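Cryptochrome DASH, chloroplastic/mitochondrial (Arabidopsis thaliana, PDB 2J4D) repairs cyclobutane pyrimidine dimers in single-stranded DNA as a photolyase, using FAD and a folate light antenna, and may also act as a photoreceptor. Local coordinates at residues A[73-78]-A[150-155]; A[101-106]-A[227-232]; A[42-47]-A[59-64]. All blocks are in the same frame, centred on the assembly; numbering follows the deposited sequence.

Contact 1. Residues A[73-78]-A[150-155]; sequences CLDPRL and VDVERL
R77 lays one face of its guanidinium group over the methyl CG2 of V152, and this meeting of a planar cation with an aliphatic branch is the heart of the contact. It forms at the surface of the alpha/beta domain of the photolyase family, where the chain leaving the C-terminal end of strand 67-74 passes helix 147-161. The dense part belongs to 73-78 itself. D75 opens an Asx turn, its OD1 accepting from the backbone N of R77 at 3.0 Å, and the same carboxylate is gripped side-on by the arginine. R77 NE reaches D75 OD1 at 2.8 Å, the oxygen lying 19° out of the guanidinium plane, while NH2 reaches OD2, each nitrogen taking its own oxygen. The side chain can fold back this far because it bends at chi3 (-65°), which swings the head group round over the turn. The turn bond holds the D75 carboxylate in place, and the two salt-bridge bonds then set the rotation of the guanidinium and present a flat face to the helix. E124 of helix 123-134 takes NH1 in a further salt bridge, so the positive charge is probably balanced by two carboxylates.

Between the two segments the packing is much looser. The nearest CA atoms, those of D75 and V152, are 10.0 Å apart, and only about 104 Å² is buried in all. L155 CD1 approaches R77 NH1 obliquely at 4.4 Å. D151 turns its carboxylate to R154 of its own helix, whose NE and NH2 both bind OD1 from the same face; its OD2 stays 5.8 Å from R77 NH1, which leaves at most a long-range attraction. The closest approach between the two segments is R77 NH2 to V152 CG2, 3.8 Å, with the methyl off-centre over the guanidinium face.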
loop_
_atom_site.group_PDB
_atom_site.type_symbol
_atom_site.label_atom_id
_atom_site.label_comp_id
_atom_site.label_asym_id
_atom_site.label_seq_id
_atom_site.Cartn_x
_atom_site.Cartn_y
_atom_site.Cartn_z
ATOM N N CYS A 73 10.030 -13.766 5.682
ATOM C CA CYS A 73 11.375 -13.392 6.099
ATOM C C CYS A 73 11.419 -11.914 6.404
ATOM O O CYS A 73 11.046 -11.087 5.571
ATOM C CB CYS A 73 12.399 -13.673 4.997
ATOM S SG CYS A 73 12.488 -15.387 4.480
ATOM N N LEU A 74 11.866 -11.573 7.602
ATOM C CA LEU A 74 11.981 -10.174 7.933
ATOM C C LEU A 74 13.359 -9.781 7.393
ATOM O O LEU A 74 14.384 -10.002 8.039
ATOM C CB LEU A 74 11.907 -9.970 9.434
ATOM C CG LEU A 74 11.698 -8.485 9.690
ATOM C CD1 LEU A 74 10.228 -8.109 9.525
ATOM C CD2 LEU A 74 12.167 -8.188 11.068
ATOM N N ASP A 75 13.352 -9.229 6.183
ATOM C CA ASP A 75 14.549 -8.819 5.448
ATOM C C ASP A 75 15.223 -7.634 6.127
ATOM O O ASP A 75 14.632 -6.563 6.231
ATOM C CB ASP A 75 14.126 -8.423 4.029
ATOM C CG ASP A 75 15.293 -8.309 3.064
ATOM O OD1 ASP A 75 16.378 -7.854 3.475
ATOM O OD2 ASP A 75 15.100 -8.663 1.876
ATOM N N PRO A 76 16.474 -7.804 6.587
ATOM C CA PRO A 76 17.185 -6.704 7.252
ATOM C C PRO A 76 17.278 -5.419 6.418
ATOM O O PRO A 76 17.340 -4.313 6.958
ATOM C CB PRO A 76 18.561 -7.312 7.560
ATOM C CG PRO A 76 18.729 -8.373 6.499
ATOM C CD PRO A 76 17.344 -8.985 6.437
ATOM N N ARG A 77 17.276 -5.561 5.100
ATOM C CA ARG A 77 17.364 -4.400 4.225
ATOM C C ARG A 77 16.118 -3.512 4.327
ATOM O O ARG A 77 16.173 -2.328 4.023
ATOM C CB ARG A 77 17.582 -4.856 2.779
ATOM C CG ARG A 77 18.957 -5.481 2.557
ATOM C CD ARG A 77 19.040 -6.280 1.260
ATOM N NE ARG A 77 18.156 -7.442 1.296
ATOM C CZ ARG A 77 18.375 -8.573 0.636
ATOM N NH1 ARG A 77 19.456 -8.704 -0.123
ATOM N NH2 ARG A 77 17.520 -9.579 0.749
ATOM N N LEU A 78 15.004 -4.087 4.775
ATOM C CA LEU A 78 13.757 -3.339 4.911
ATOM C C LEU A 78 13.861 -2.304 6.036
ATOM O O LEU A 78 13.074 -1.356 6.107
ATOM C CB LEU A 78 12.609 -4.308 5.201
ATOM C CG LEU A 78 11.185 -3.762 5.133
ATOM C CD1 LEU A 78 10.889 -3.304 3.713
ATOM C CD2 LEU A 78 10.198 -4.844 5.559
ATOM N N VAL A 150 12.931 -7.324 -7.461
ATOM C CA VAL A 150 13.290 -8.300 -8.483
ATOM C C VAL A 150 14.718 -8.789 -8.274
ATOM O O VAL A 150 15.074 -9.898 -8.677
ATOM C CB VAL A 150 13.101 -7.726 -9.907
ATOM C CG1 VAL A 150 11.604 -7.442 -10.141
ATOM C CG2 VAL A 150 13.925 -6.471 -10.088
ATOM N N ASP A 151 15.538 -7.975 -7.623
ATOM C CA ASP A 151 16.902 -8.400 -7.356
ATOM C C ASP A 151 16.849 -9.520 -6.312
ATOM O O ASP A 151 17.584 -10.498 -6.395
ATOM C CB ASP A 151 17.740 -7.234 -6.840
ATOM C CG ASP A 151 19.225 -7.566 -6.803
ATOM O OD1 ASP A 151 19.756 -8.030 -7.837
ATOM O OD2 ASP A 151 19.859 -7.361 -5.749
ATOM N N VAL A 152 15.970 -9.382 -5.328
ATOM C CA VAL A 152 15.840 -10.420 -4.318
ATOM C C VAL A 152 15.321 -11.707 -4.972
ATOM O O VAL A 152 15.745 -12.801 -4.608
ATOM C CB VAL A 152 14.908 -9.979 -3.170
ATOM C CG1 VAL A 152 14.685 -11.146 -2.198
ATOM C CG2 VAL A 152 15.543 -8.796 -2.437
ATOM N N GLU A 153 14.422 -11.583 -5.947
ATOM C CA GLU A 153 13.911 -12.761 -6.655
ATOM C C GLU A 153 15.087 -13.473 -7.325
ATOM O O GLU A 153 15.201 -14.705 -7.284
ATOM C CB GLU A 153 12.883 -12.353 -7.718
ATOM C CG GLU A 153 11.634 -11.733 -7.129
ATOM C CD GLU A 153 10.683 -11.162 -8.173
ATOM O OE1 GLU A 153 11.044 -11.124 -9.374
ATOM O OE2 GLU A 153 9.567 -10.746 -7.781
ATOM N N ARG A 154 15.959 -12.686 -7.949
ATOM C CA ARG A 154 17.134 -13.232 -8.616
ATOM C C ARG A 154 18.037 -13.951 -7.609
ATOM O O ARG A 154 18.478 -15.072 -7.851
ATOM C CB ARG A 154 17.930 -12.107 -9.285
ATOM C CG ARG A 154 19.301 -12.545 -9.833
ATOM C CD ARG A 154 20.091 -11.346 -10.372
ATOM N NE ARG A 154 20.559 -10.457 -9.307
ATOM C CZ ARG A 154 21.657 -10.657 -8.585
ATOM N NH1 ARG A 154 22.417 -11.719 -8.811
ATOM N NH2 ARG A 154 21.993 -9.796 -7.632
ATOM N N LEU A 155 18.306 -13.306 -6.478
ATOM C CA LEU A 155 19.182 -13.908 -5.476
ATOM C C LEU A 155 18.590 -15.190 -4.893
ATOM O O LEU A 155 19.318 -16.156 -4.629
ATOM C CB LEU A 155 19.493 -12.887 -4.382
ATOM C CG LEU A 155 20.359 -11.742 -4.935
ATOM C CD1 LEU A 155 20.320 -10.569 -3.996
ATOM C CD2 LEU A 155 21.804 -12.216 -5.142
#

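Contact 2. Residues A[101-106]-A[227-232]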
loop_
_atom_site.group_PDB
_atom_site.type_symbol
_atom_site.label_atom_id
_atom_site.label_comp_id
_atom_site.label_asym_id
_atom_site.label_seq_id
_atom_site.Cartn_x
_atom_site.Cartn_y
_atom_site.Cartn_z
ATOM N N CYS A 101 0.069 -7.129 10.854
ATOM C CA CYS A 101 -0.269 -7.936 9.673
ATOM C C CYS A 101 0.247 -9.365 9.820
ATOM O O CYS A 101 -0.442 -10.323 9.472
ATOM C CB CYS A 101 0.343 -7.341 8.399
ATOM S SG CYS A 101 -0.399 -5.789 7.836
ATOM N N LEU A 102 1.473 -9.499 10.319
ATOM C CA LEU A 102 2.075 -10.818 10.494
ATOM C C LEU A 102 1.353 -11.625 11.567
ATOM O O LEU A 102 1.106 -12.810 11.382
ATOM C CB LEU A 102 3.560 -10.684 10.841
ATOM C CG LEU A 102 4.412 -10.028 9.743
ATOM C CD1 LEU A 102 5.849 -9.899 10.238
ATOM C CD2 LEU A 102 4.364 -10.862 8.451
ATOM N N VAL A 103 1.021 -10.985 12.684
ATOM C CA VAL A 103 0.303 -11.676 13.755
ATOM C C VAL A 103 -1.005 -12.231 13.197
ATOM O O VAL A 103 -1.344 -13.397 13.419
ATOM C CB VAL A 103 -0.030 -10.719 14.930
ATOM C CG1 VAL A 103 -1.015 -11.386 15.899
ATOM C CG2 VAL A 103 1.244 -10.342 15.669
ATOM N N ASP A 104 -1.728 -11.395 12.457
ATOM C CA ASP A 104 -3.013 -11.789 11.890
ATOM C C ASP A 104 -2.897 -12.890 10.831
ATOM O O ASP A 104 -3.746 -13.789 10.768
ATOM C CB ASP A 104 -3.712 -10.557 11.299
ATOM C CG ASP A 104 -5.135 -10.845 10.847
ATOM O OD1 ASP A 104 -5.981 -11.179 11.706
ATOM O OD2 ASP A 104 -5.407 -10.732 9.631
ATOM N N LEU A 105 -1.859 -12.824 9.999
ATOM C CA LEU A 105 -1.671 -13.843 8.969
ATOM C C LEU A 105 -1.434 -15.204 9.627
ATOM O O LEU A 105 -2.018 -16.206 9.222
ATOM C CB LEU A 105 -0.481 -13.491 8.060
ATOM C CG LEU A 105 -0.108 -14.537 6.995
ATOM C CD1 LEU A 105 -1.310 -14.853 6.095
ATOM C CD2 LEU A 105 1.050 -13.998 6.149
ATOM N N ARG A 106 -0.570 -15.245 10.632
ATOM C CA ARG A 106 -0.324 -16.508 11.321
ATOM C C ARG A 106 -1.651 -17.036 11.874
ATOM O O ARG A 106 -1.972 -18.207 11.732
ATOM C CB ARG A 106 0.681 -16.310 12.461
ATOM C CG ARG A 106 0.713 -17.454 13.479
ATOM C CD ARG A 106 1.866 -17.287 14.461
ATOM N NE ARG A 106 3.130 -17.728 13.874
ATOM C CZ ARG A 106 4.334 -17.474 14.381
ATOM N NH1 ARG A 106 4.463 -16.765 15.499
ATOM N NH2 ARG A 106 5.416 -17.948 13.775
ATOM N N GLY A 227 8.941 -19.641 15.114
ATOM C CA GLY A 227 9.462 -18.290 15.225
ATOM C C GLY A 227 8.560 -17.256 15.870
ATOM O O GLY A 227 7.344 -17.281 15.690
ATOM N N ASP A 228 9.151 -16.341 16.627
ATOM C CA ASP A 228 8.371 -15.287 17.264
ATOM C C ASP A 228 8.215 -14.156 16.264
ATOM O O ASP A 228 9.037 -14.009 15.359
ATOM C CB ASP A 228 9.088 -14.708 18.490
ATOM C CG ASP A 228 9.464 -15.758 19.508
ATOM O OD1 ASP A 228 8.792 -16.811 19.563
ATOM O OD2 ASP A 228 10.426 -15.515 20.267
ATOM N N VAL A 229 7.164 -13.362 16.415
ATOM C CA VAL A 229 6.990 -12.211 15.540
ATOM C C VAL A 229 8.064 -11.281 16.078
ATOM O O VAL A 229 8.175 -11.091 17.288
ATOM C CB VAL A 229 5.615 -11.557 15.732
ATOM C CG1 VAL A 229 5.515 -10.291 14.888
ATOM C CG2 VAL A 229 4.526 -12.541 15.355
ATOM N N PRO A 230 8.882 -10.695 15.198
ATOM C CA PRO A 230 9.913 -9.811 15.735
ATOM C C PRO A 230 9.316 -8.562 16.359
ATOM O O PRO A 230 8.154 -8.228 16.127
ATOM C CB PRO A 230 10.761 -9.497 14.509
ATOM C CG PRO A 230 9.724 -9.420 13.429
ATOM C CD PRO A 230 8.855 -10.641 13.726
ATOM N N THR A 231 10.109 -7.892 17.180
ATOM C CA THR A 231 9.668 -6.666 17.812
ATOM C C THR A 231 10.432 -5.572 17.099
ATOM O O THR A 231 11.567 -5.782 16.668
ATOM C CB THR A 231 10.035 -6.622 19.312
ATOM O OG1 THR A 231 11.462 -6.544 19.459
ATOM C CG2 THR A 231 9.516 -7.859 20.022
ATOM N N LEU A 232 9.819 -4.406 16.964
ATOM C CA LEU A 232 10.483 -3.309 16.298
ATOM C C LEU A 232 11.820 -3.016 16.961
ATOM O O LEU A 232 12.806 -2.725 16.281
ATOM C CB LEU A 232 9.598 -2.063 16.316
ATOM C CG LEU A 232 8.325 -2.194 15.479
ATOM C CD1 LEU A 232 7.583 -0.856 15.461
ATOM C CD2 LEU A 232 8.683 -2.622 14.061
#
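R106 closes the guanidinium end of its side chain on a single backbone oxygen, that of G227, in a forked, end-on grip. NH1 stands 2.9 Å from G227 O and lies nearly in line with the carbonyl bond, the C=O...N angle being 168°. NH2 reaches G227 O at 2.8 Å from a more bent direction, 142°. The oxygen lies close to the guanidinium plane for both nitrogens, and it therefore sits at the edge of the group, between its two terminal amino groups. Beside this polar grip lies a small apolar one: CG2 of V103 meets CG2 of V229 at 4.0 Å, the two valine side chains crossing at about a right angle. V229 CG2 also comes within 4.2 Å of R106 NH1, obliquely, beside the polar grip.

In the next shell, the arginine is placed by the helix that carries it. Its CG lies opposite the backbone N (chi1 164°), and a bend at chi3 turns the head toward the loop. L116 offers its carbonyl O to NH2 as a second acceptor, while N115 OD1 makes a weak bond to NE. On the loop side, G227 N is bound to D225 OD1, and V229 packs on M99 of the same helix and I118 of strand 117-120. G227 has a positive phi, a conformation easy for glycine.

Farther out, helix 92-111 is thereby tied to the long loop between helix 194-204 and strand 245-248, at the surface and away from the annotated sites. Since one cation binds the carbonyls of both G227 and L116, its charge probably polarises both, and the polar anchor of the loop is a main-chain carbonyl, with the V229 side chain adding apolar packing.

Contact 3. Residues A[42-47]-A[59-64]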
loop_
_atom_site.group_PDB
_atom_site.type_symbol
_atom_site.label_atom_id
_atom_site.label_comp_id
_atom_site.label_asym_id
_atom_site.label_seq_id
_atom_site.Cartn_x
_atom_site.Cartn_y
_atom_site.Cartn_z
ATOM N N THR A 42 6.152 -28.044 -0.475
ATOM C CA THR A 42 6.319 -26.776 -1.171
ATOM C C THR A 42 6.457 -25.690 -0.110
ATOM O O THR A 42 5.934 -25.812 1.001
ATOM C CB THR A 42 5.116 -26.420 -2.079
ATOM O OG1 THR A 42 5.425 -25.240 -2.834
ATOM C CG2 THR A 42 3.871 -26.143 -1.245
ATOM N N ILE A 43 7.184 -24.638 -0.448
ATOM C CA ILE A 43 7.358 -23.523 0.460
ATOM C C ILE A 43 6.602 -22.351 -0.151
ATOM O O ILE A 43 6.720 -22.103 -1.350
ATOM C CB ILE A 43 8.853 -23.144 0.595
ATOM C CG1 ILE A 43 9.586 -24.225 1.397
ATOM C CG2 ILE A 43 8.990 -21.750 1.244
ATOM C CD1 ILE A 43 11.111 -24.112 1.370
ATOM N N LEU A 44 5.806 -21.660 0.662
ATOM C CA LEU A 44 5.075 -20.484 0.201
ATOM C C LEU A 44 5.770 -19.278 0.832
ATOM O O LEU A 44 5.748 -19.095 2.053
ATOM C CB LEU A 44 3.608 -20.525 0.649
ATOM C CG LEU A 44 2.753 -19.303 0.273
ATOM C CD1 LEU A 44 2.775 -19.070 -1.236
ATOM C CD2 LEU A 44 1.317 -19.534 0.757
ATOM N N TRP A 45 6.392 -18.465 -0.010
ATOM C CA TRP A 45 7.125 -17.288 0.448
ATOM C C TRP A 45 6.276 -16.017 0.338
ATOM O O TRP A 45 5.961 -15.555 -0.763
ATOM C CB TRP A 45 8.427 -17.175 -0.361
ATOM C CG TRP A 45 9.205 -15.899 -0.189
ATOM C CD1 TRP A 45 9.335 -15.153 0.944
ATOM C CD2 TRP A 45 9.975 -15.236 -1.198
ATOM N NE1 TRP A 45 10.140 -14.059 0.702
ATOM C CE2 TRP A 45 10.547 -14.088 -0.604
ATOM C CE3 TRP A 45 10.244 -15.507 -2.550
ATOM C CZ2 TRP A 45 11.371 -13.204 -1.317
ATOM C CZ3 TRP A 45 11.063 -14.631 -3.258
ATOM C CH2 TRP A 45 11.617 -13.492 -2.638
ATOM N N PHE A 46 5.910 -15.480 1.501
ATOM C CA PHE A 46 5.099 -14.270 1.608
ATOM C C PHE A 46 5.950 -13.003 1.570
ATOM O O PHE A 46 7.047 -12.959 2.126
ATOM C CB PHE A 46 4.323 -14.262 2.938
ATOM C CG PHE A 46 3.069 -15.109 2.940
ATOM C CD1 PHE A 46 1.851 -14.573 2.524
ATOM C CD2 PHE A 46 3.095 -16.415 3.424
ATOM C CE1 PHE A 46 0.672 -15.318 2.595
ATOM C CE2 PHE A 46 1.922 -17.177 3.502
ATOM C CZ PHE A 46 0.704 -16.626 3.087
ATOM N N ARG A 47 5.431 -11.976 0.907
ATOM C CA ARG A 47 6.098 -10.685 0.856
ATOM C C ARG A 47 5.031 -9.633 1.132
ATOM O O ARG A 47 4.711 -9.390 2.294
ATOM C CB ARG A 47 6.787 -10.474 -0.489
ATOM C CG ARG A 47 8.169 -11.146 -0.522
ATOM C CD ARG A 47 9.089 -10.550 -1.589
ATOM N NE ARG A 47 8.670 -10.951 -2.922
ATOM C CZ ARG A 47 9.340 -10.684 -4.036
ATOM N NH1 ARG A 47 10.476 -9.999 -3.989
ATOM N NH2 ARG A 47 8.885 -11.141 -5.197
ATOM N N TYR A 59 -2.968 -20.677 -3.442
ATOM C CA TYR A 59 -3.749 -21.696 -4.131
ATOM C C TYR A 59 -2.866 -22.635 -4.959
ATOM O O TYR A 59 -3.032 -23.855 -4.911
ATOM C CB TYR A 59 -4.796 -21.070 -5.059
ATOM C CG TYR A 59 -5.685 -22.121 -5.680
ATOM C CD1 TYR A 59 -6.815 -22.586 -5.011
ATOM C CD2 TYR A 59 -5.339 -22.726 -6.885
ATOM C CE1 TYR A 59 -7.577 -23.631 -5.523
ATOM C CE2 TYR A 59 -6.090 -23.774 -7.403
ATOM C CZ TYR A 59 -7.206 -24.222 -6.714
ATOM O OH TYR A 59 -7.932 -25.280 -7.202
ATOM N N LYS A 60 -1.940 -22.070 -5.727
ATOM C CA LYS A 60 -1.066 -22.888 -6.570
ATOM C C LYS A 60 -0.143 -23.775 -5.743
ATOM O O LYS A 60 0.173 -24.907 -6.136
ATOM C CB LYS A 60 -0.254 -21.990 -7.509
ATOM C CG LYS A 60 0.670 -22.733 -8.475
ATOM C CD LYS A 60 -0.055 -23.806 -9.287
ATOM C CE LYS A 60 0.784 -24.285 -10.474
ATOM N NZ LYS A 60 0.364 -23.644 -11.760
ATOM N N ALA A 61 0.288 -23.261 -4.597
ATOM C CA ALA A 61 1.160 -24.015 -3.702
ATOM C C ALA A 61 0.399 -25.225 -3.160
ATOM O O ALA A 61 0.903 -26.352 -3.146
ATOM C CB ALA A 61 1.608 -23.131 -2.556
ATOM N N TRP A 62 -0.826 -24.978 -2.717
ATOM C CA TRP A 62 -1.676 -26.021 -2.167
ATOM C C TRP A 62 -2.034 -27.094 -3.188
ATOM O O TRP A 62 -1.967 -28.285 -2.892
ATOM C CB TRP A 62 -2.958 -25.394 -1.620
ATOM C CG TRP A 62 -3.999 -26.385 -1.204
ATOM C CD1 TRP A 62 -4.007 -27.149 -0.069
ATOM C CD2 TRP A 62 -5.198 -26.706 -1.912
ATOM N NE1 TRP A 62 -5.145 -27.922 -0.027
ATOM C CE2 TRP A 62 -5.892 -27.671 -1.146
ATOM C CE3 TRP A 62 -5.757 -26.271 -3.122
ATOM C CZ2 TRP A 62 -7.117 -28.210 -1.552
ATOM C CZ3 TRP A 62 -6.979 -26.808 -3.525
ATOM C CH2 TRP A 62 -7.642 -27.767 -2.740
ATOM N N SER A 63 -2.400 -26.675 -4.390
ATOM C CA SER A 63 -2.809 -27.621 -5.418
ATOM C C SER A 63 -1.667 -28.384 -6.079
ATOM O O SER A 63 -1.905 -29.346 -6.803
ATOM C CB SER A 63 -3.640 -26.908 -6.491
ATOM O OG SER A 63 -2.881 -25.906 -7.135
ATOM N N SER A 64 -0.431 -27.977 -5.820
ATOM C CA SER A 64 0.700 -28.663 -6.427
ATOM C C SER A 64 1.605 -29.344 -5.401
ATOM O O SER A 64 2.762 -29.650 -5.692
ATOM C CB SER A 64 1.514 -27.671 -7.255
ATOM O OG SER A 64 2.123 -26.705 -6.424
#
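T42 and L44, two residues apart on strand 41-46, turn their side chains to the same face of the sheet and converge on A61 of helix 56-63. This is the first beta-alpha-beta crossover of the alpha/beta domain: strand 41-46, the helix packed upon it, and strand 67-74 running parallel as the neighbouring strand. The threonine meets the alanine with its methyl foremost. T42 CG2 touches A61 O at 3.5 Å and A61 CB at 4.0 Å, thus bridging the side chain and the main chain of one residue. Its first torsion decides which branch does this. OG1 lies opposite the backbone N (chi1 -174°), and CG2 takes the position between the N and the carbonyl carbon, which directs the methyl to the helix and leaves the hydroxyl to bond T138 OG1 of the adjoining strand 138-142. Polar and apolar branches of one residue are in this way sorted between sheet and helix.

L44 comes at the methyl of A61, CB, with one branch, CD1, and at a longer range. Alanine's small CB, pointing at the strand, is consistent with the close approach of the backbones: the CA atoms of T42 and A61 are 6.4 Å apart. The three touching residues are buried, and about 144 Å² is buried between the segments.

The A61 oxygen touched by the threonine methyl is not left without a polar partner, since S65 OG bonds to A61 O just past the helix. At the same end S64 OG reaches back to K60 O at 2.7 Å, tilted 22° from the carbonyl plane. On the leucine side the contact closes with L44 CD1 at 4.4 Å from A61 CB.

Contacts 1 and 3 lie within the alpha/beta domain, and contact 2 ties its helix 92-111 to the later loop 227-232; their centres are 18 to 19 Å apart. Contacts 1 and 3 share the sheet in which strands 41-46 and 67-74 are neighbours, and they are joined by the salt bridge of E153 OE2 to R47 NH2, 2.7 Å, and by V152 CG1 against W45 CH2, 3.9 Å. Contact 2 meets contact 1 where L74 CD2 packs on P230 CG at 3.6 Å, and contact 3 where L105 CD2 lies 3.8 Å from F46 CD1. None belongs to an annotated site, yet the V152 side chain is about 9 Å from a bound methenyl-folate.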